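Local coordinates for protein paenibacillus xanthan lyase (Paenibacillus, PDB 6F2P) that cleaves the polysaccharide xanthan, probably by the beta-elimination chemistry shared by family 8 polysaccharide lyases, at residues Ser452-Gly458 with Gly470-His474; Lys478-Lys483 with Ser498-Asp504. One frame throughout, in Å; residues are numbered along the deposited sequence.

Interaction 1: Ser452-Gly458 with Gly470-His474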
loop_
_atom_site.group_PDB
_atom_site.type_symbol
_atom_site.label_atom_id
_atom_site.label_comp_id
_atom_site.label_asym_id
_atom_site.label_seq_id
_atom_site.Cartn_x
_atom_site.Cartn_y
_atom_site.Cartn_z
ATOM N N SER A 452 -11.542 6.376 -5.715
ATOM C CA SER A 452 -11.169 7.350 -6.740
ATOM C C SER A 452 -10.854 6.614 -8.028
ATOM O O SER A 452 -10.851 5.380 -8.067
ATOM C CB SER A 452 -9.952 8.180 -6.312
ATOM O OG SER A 452 -8.740 7.439 -6.406
ATOM N N ASP A 453 -10.592 7.368 -9.086
ATOM C CA ASP A 453 -10.117 6.762 -10.319
ATOM C C ASP A 453 -8.583 6.862 -10.399
ATOM O O ASP A 453 -7.995 6.731 -11.481
ATOM C CB ASP A 453 -10.793 7.410 -11.531
ATOM C CG ASP A 453 -10.490 8.897 -11.649
ATOM O OD1 ASP A 453 -9.957 9.500 -10.691
ATOM O OD2 ASP A 453 -10.793 9.470 -12.713
ATOM N N LYS A 454 -7.947 7.097 -9.247
ATOM C CA LYS A 454 -6.484 7.204 -9.166
ATOM C C LYS A 454 -5.878 6.079 -8.325
ATOM O O LYS A 454 -6.302 5.834 -7.198
ATOM C CB LYS A 454 -6.055 8.561 -8.587
ATOM C CG LYS A 454 -6.585 9.784 -9.319
ATOM C CD LYS A 454 -6.105 9.868 -10.750
ATOM C CE LYS A 454 -6.564 11.165 -11.404
ATOM N NZ LYS A 454 -6.157 11.252 -12.845
ATOM N N SER A 455 -4.871 5.412 -8.874
ATOM C CA SER A 455 -4.236 4.278 -8.214
ATOM C C SER A 455 -2.997 4.669 -7.413
ATOM O O SER A 455 -2.507 3.884 -6.598
ATOM C CB SER A 455 -3.841 3.235 -9.252
ATOM O OG SER A 455 -3.020 3.824 -10.246
ATOM N N TRP A 456 -2.483 5.870 -7.657
ATOM C CA TRP A 456 -1.261 6.316 -7.004
ATOM C C TRP A 456 -1.568 6.721 -5.572
ATOM O O TRP A 456 -1.858 7.879 -5.282
ATOM C CB TRP A 456 -0.654 7.503 -7.758
ATOM C CG TRP A 456 0.862 7.640 -7.723
ATOM C CD1 TRP A 456 1.689 7.717 -8.808
ATOM C CD2 TRP A 456 1.718 7.746 -6.563
ATOM N NE1 TRP A 456 2.997 7.855 -8.406
ATOM C CE2 TRP A 456 3.046 7.877 -7.037
ATOM C CE3 TRP A 456 1.492 7.742 -5.181
ATOM C CZ2 TRP A 456 4.143 8.000 -6.179
ATOM C CZ3 TRP A 456 2.585 7.864 -4.325
ATOM C CH2 TRP A 456 3.897 7.992 -4.830
ATOM N N ALA A 457 -1.506 5.754 -4.671
ATOM C CA ALA A 457 -1.547 6.048 -3.252
ATOM C C ALA A 457 -0.651 5.042 -2.549
ATOM O O ALA A 457 -0.775 3.838 -2.754
ATOM C CB ALA A 457 -2.960 5.969 -2.727
ATOM N N GLY A 458 0.265 5.538 -1.731
ATOM C CA GLY A 458 1.167 4.668 -1.010
ATOM C C GLY A 458 2.474 5.381 -0.744
ATOM O O GLY A 458 2.501 6.609 -0.609
ATOM N N GLY A 470 2.586 9.424 -0.781
ATOM C CA GLY A 470 1.936 10.288 -1.733
ATOM C C GLY A 470 0.549 9.815 -2.088
ATOM O O GLY A 470 0.222 8.626 -1.982
ATOM N N MET A 471 -0.264 10.769 -2.527
ATOM C CA MET A 471 -1.614 10.494 -2.973
ATOM C C MET A 471 -1.955 11.416 -4.124
ATOM O O MET A 471 -1.853 12.638 -3.998
ATOM C CB MET A 471 -2.586 10.750 -1.825
ATOM C CG MET A 471 -4.044 10.668 -2.202
ATOM S SD MET A 471 -5.099 10.928 -0.762
ATOM C CE MET A 471 -6.716 10.891 -1.545
ATOM N N GLU A 472 -2.343 10.841 -5.255
ATOM C CA GLU A 472 -3.002 11.631 -6.281
ATOM C C GLU A 472 -4.489 11.720 -5.937
ATOM O O GLU A 472 -5.257 10.776 -6.143
ATOM C CB GLU A 472 -2.797 11.044 -7.674
ATOM C CG GLU A 472 -3.363 11.926 -8.777
ATOM C CD GLU A 472 -2.884 11.519 -10.158
ATOM O OE1 GLU A 472 -2.430 10.365 -10.313
ATOM O OE2 GLU A 472 -2.959 12.353 -11.086
ATOM N N LEU A 473 -4.880 12.853 -5.372
ATOM C CA LEU A 473 -6.263 13.080 -5.017
ATOM C C LEU A 473 -7.104 13.305 -6.260
ATOM O O LEU A 473 -6.684 13.993 -7.183
ATOM C CB LEU A 473 -6.368 14.303 -4.109
ATOM C CG LEU A 473 -7.793 14.801 -3.864
ATOM C CD1 LEU A 473 -8.611 13.739 -3.138
ATOM C CD2 LEU A 473 -7.789 16.103 -3.076
ATOM N N HIS A 474 -8.282 12.702 -6.288
ATOM C CA HIS A 474 -9.324 13.112 -7.215
ATOM C C HIS A 474 -10.664 12.933 -6.526
ATOM O O HIS A 474 -11.215 11.831 -6.513
ATOM C CB HIS A 474 -9.305 12.287 -8.492
ATOM C CG HIS A 474 -10.339 12.722 -9.486
ATOM N ND1 HIS A 474 -10.752 11.920 -10.531
ATOM C CD2 HIS A 474 -11.043 13.871 -9.589
ATOM C CE1 HIS A 474 -11.669 12.563 -11.234
ATOM N NE2 HIS A 474 -11.868 13.747 -10.684
HETATM O O HOH W 1 -6.837 8.690 -4.659
HETATM O O HOH W 2 -11.977 9.882 -8.511
HETATM O O HOH W 3 -2.913 7.541 -10.018
#

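Interaction 2: Lys478-Lys483 with Ser498-Asp504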
loop_
_atom_site.group_PDB
_atom_site.type_symbol
_atom_site.label_atom_id
_atom_site.label_comp_id
_atom_site.label_asym_id
_atom_site.label_seq_id
_atom_site.Cartn_x
_atom_site.Cartn_y
_atom_site.Cartn_z
ATOM N N LYS A 478 -16.276 15.308 -8.231
ATOM C CA LYS A 478 -15.706 16.619 -8.493
ATOM C C LYS A 478 -14.615 16.536 -9.553
ATOM O O LYS A 478 -14.148 15.446 -9.893
ATOM C CB LYS A 478 -15.153 17.223 -7.206
ATOM C CG LYS A 478 -16.149 17.254 -6.038
ATOM C CD LYS A 478 -17.377 18.074 -6.344
ATOM C CE LYS A 478 -18.177 18.347 -5.065
ATOM N NZ LYS A 478 -19.504 18.998 -5.345
ATOM N N SER A 479 -14.217 17.681 -10.094
ATOM C CA SER A 479 -13.109 17.686 -11.038
ATOM C C SER A 479 -11.809 17.781 -10.251
ATOM O O SER A 479 -10.747 17.376 -10.740
ATOM C CB SER A 479 -13.212 18.852 -12.016
ATOM O OG SER A 479 -13.066 20.093 -11.346
ATOM N N LEU A 480 -11.916 18.314 -9.032
ATOM C CA LEU A 480 -10.766 18.589 -8.180
ATOM C C LEU A 480 -9.784 17.443 -8.186
ATOM O O LEU A 480 -10.161 16.283 -8.033
ATOM C CB LEU A 480 -11.192 18.894 -6.736
ATOM C CG LEU A 480 -10.010 19.131 -5.786
ATOM C CD1 LEU A 480 -9.123 20.276 -6.272
ATOM C CD2 LEU A 480 -10.447 19.381 -4.348
ATOM N N THR A 481 -8.518 17.778 -8.390
ATOM C CA THR A 481 -7.463 16.785 -8.371
ATOM C C THR A 481 -6.187 17.433 -7.849
ATOM O O THR A 481 -6.006 18.648 -7.960
ATOM C CB THR A 481 -7.256 16.186 -9.771
ATOM O OG1 THR A 481 -6.507 14.970 -9.675
ATOM C CG2 THR A 481 -6.548 17.180 -10.678
ATOM N N ALA A 482 -5.314 16.633 -7.249
ATOM C CA ALA A 482 -4.087 17.171 -6.676
ATOM C C ALA A 482 -3.049 16.090 -6.427
ATOM O O ALA A 482 -3.387 14.916 -6.258
ATOM C CB ALA A 482 -4.393 17.887 -5.387
ATOM N N LYS A 483 -1.782 16.497 -6.407
ATOM C CA LYS A 483 -0.703 15.605 -5.998
ATOM C C LYS A 483 -0.120 16.055 -4.660
ATOM O O LYS A 483 0.546 17.095 -4.554
ATOM C CB LYS A 483 0.363 15.487 -7.085
ATOM C CG LYS A 483 -0.096 14.637 -8.248
ATOM C CD LYS A 483 0.613 14.982 -9.544
ATOM C CE LYS A 483 0.106 14.096 -10.672
ATOM N NZ LYS A 483 0.835 14.308 -11.948
ATOM N N SER A 498 1.075 19.957 -5.465
ATOM C CA SER A 498 1.179 20.609 -6.754
ATOM C C SER A 498 0.208 19.908 -7.677
ATOM O O SER A 498 -0.408 18.910 -7.293
ATOM C CB SER A 498 2.583 20.445 -7.317
ATOM O OG SER A 498 2.776 19.097 -7.705
ATOM N N GLY A 499 0.083 20.416 -8.897
ATOM C CA GLY A 499 -0.879 19.888 -9.848
ATOM C C GLY A 499 -2.311 20.085 -9.387
ATOM O O GLY A 499 -3.209 19.395 -9.850
ATOM N N ILE A 500 -2.522 21.025 -8.469
ATOM C CA ILE A 500 -3.846 21.272 -7.921
ATOM C C ILE A 500 -4.717 21.965 -8.955
ATOM O O ILE A 500 -4.497 23.128 -9.272
ATOM C CB ILE A 500 -3.793 22.138 -6.653
ATOM C CG1 ILE A 500 -2.847 21.521 -5.623
ATOM C CG2 ILE A 500 -5.188 22.280 -6.062
ATOM C CD1 ILE A 500 -2.630 22.378 -4.401
ATOM N N ALA A 501 -5.701 21.235 -9.473
ATOM C CA ALA A 501 -6.534 21.716 -10.568
ATOM C C ALA A 501 -8.027 21.398 -10.373
ATOM O O ALA A 501 -8.403 20.308 -9.926
ATOM C CB ALA A 501 -6.034 21.146 -11.888
ATOM N N SER A 502 -8.874 22.357 -10.722
ATOM C CA SER A 502 -10.308 22.186 -10.579
ATOM C C SER A 502 -11.062 23.052 -11.578
ATOM O O SER A 502 -10.595 24.124 -11.958
ATOM C CB SER A 502 -10.741 22.533 -9.150
ATOM O OG SER A 502 -12.143 22.688 -9.078
ATOM N N THR A 503 -12.227 22.577 -12.003
ATOM C CA THR A 503 -13.130 23.382 -12.810
ATOM C C THR A 503 -14.506 23.430 -12.160
ATOM O O THR A 503 -15.514 23.577 -12.846
ATOM C CB THR A 503 -13.272 22.825 -14.233
ATOM O OG1 THR A 503 -13.494 21.410 -14.174
ATOM C CG2 THR A 503 -12.019 23.104 -15.040
ATOM N N ASP A 504 -14.536 23.323 -10.833
ATOM C CA ASP A 504 -15.795 23.189 -10.094
ATOM C C ASP A 504 -16.384 24.539 -9.691
ATOM O O ASP A 504 -17.447 24.597 -9.075
ATOM C CB ASP A 504 -15.606 22.326 -8.835
ATOM C CG ASP A 504 -15.055 20.948 -9.140
ATOM O OD1 ASP A 504 -15.797 20.124 -9.708
ATOM O OD2 ASP A 504 -13.883 20.674 -8.800
#

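Interaction 1: Ser452-Gly458 with Gly470-His474
Gly458 and Gly470 form an antiparallel hydrogen-bonded pair in the beta hairpin of strands 457-462 and 466-474 (super-sandwich domain), Gly470 N reaching Gly458 O at 2.8 Å and Gly458 N returning to Gly470 O. This is the close-packed, buried end: Gly470 O sits at the edge of the Trp456 indole, near its plane, 3.4 Å from Trp456 CZ3, and a CB on Gly470 would run into that ring. Trp456 NE1 is hydrogen-bonded to Phe661 O. Beyond the non-hydrogen-bonded pair Ala457-Met471, Glu472 N donates to Trp456 O over 3.0 Å.

Toward Ser452 the backbones part, and side chains and water take over around the exposed Asp453. Water 1 joins Ser452 OG to Glu472 O, and water 2 joins Asp453 N to His474 O. Lys454, bent at chi2 (-62°), lies across Glu472 with CD 3.7 Å from its partner's CD, while NZ makes only a long salt bridge of 3.8 Å to OE2. With CG opposite its backbone N (chi1 -178°), His474 swings its ring to Asp453: ND1 donates 2.6 Å to OD1, in the ring plane but 30° out of the carboxylate plane. Were His474 an alanine, Asp453 would probably be left without this donor and its carboxylate freer to turn. Because ND1 gives to a carboxylate and NE2 weakly to Lys478 O, the imidazole could be doubly protonated, which would give the pair some ionic character.

Interaction 2: Lys478-Lys483 with Ser498-Asp504
The open end of the beta hairpin made by strands 481-488 and 493-501 is fastened by a polar cluster in which Ser479 meets Thr503 and Asp504. Ser479 N donates to Asp504 OD1 over 2.9 Å, using the syn lone pair of that oxygen. With its OG between the backbone N and the carbonyl carbon (chi1 66°), the same serine gives its hydroxyl hydrogen to Asp504 OD2 at 2.7 Å, from well above the carboxylate plane. Ser479 OG is also an acceptor, taking a nearly straight bond from Thr503 N (2.7 Å, 175° at the hydrogen) and a longer one from Thr503 OG1. On the same face of the carboxylate, Ser502 OG reaches Asp504 OD2 at 2.7 Å and accepts from Asp504 N, an ST turn. The two hydroxyls would be expected to help stabilise the negative charge of Asp504.

Beyond the cluster the strands pair. Thr481 and Ala501 exchange two backbone bonds, with Thr481 N 3.0 Å from Ala501 O, and Lys483 and Ser498 do the same, Lys483 N lying 2.9 Å from Ser498 O. Between these pairs Ala482 CB packs 4.0 Å from Ile500 CG1. On the cluster side of Thr481, Leu480 CD1 rests near Ser502 CB, close to Leu441 and Thr508. Lys483 NZ is hydrogen-bonded to Ser644 O. The register shifts by one between the two pairs, a beta bulge that includes Gly499, whose positive phi suits a glycine. Gly499 and Ile500 together face Gly613 on the next strand, the arrangement of a G1 beta bulge within an antiparallel sheet.

In the fold
From the N terminus, the chain first closes the hairpin of strands 457-462 and 466-474 through interaction 1, then, after a short connection, that of strands 481-488 and 493-501 through interaction 2. The two loops follow in series; neither encloses nor crosses the other. They adjoin, however, because strands 466-474 and 481-488 are neighbours: Leu473 O probably accepts from Thr481 OG1, and Leu473 N probably donates to Ala482 O. Together they build four consecutive strands, a meander, of a nine-strand antiparallel sheet in the super-sandwich domain. Strand 457-462 is outermost within this chain, whereas 493-501 pairs with 613-621, which comes much later in the chain.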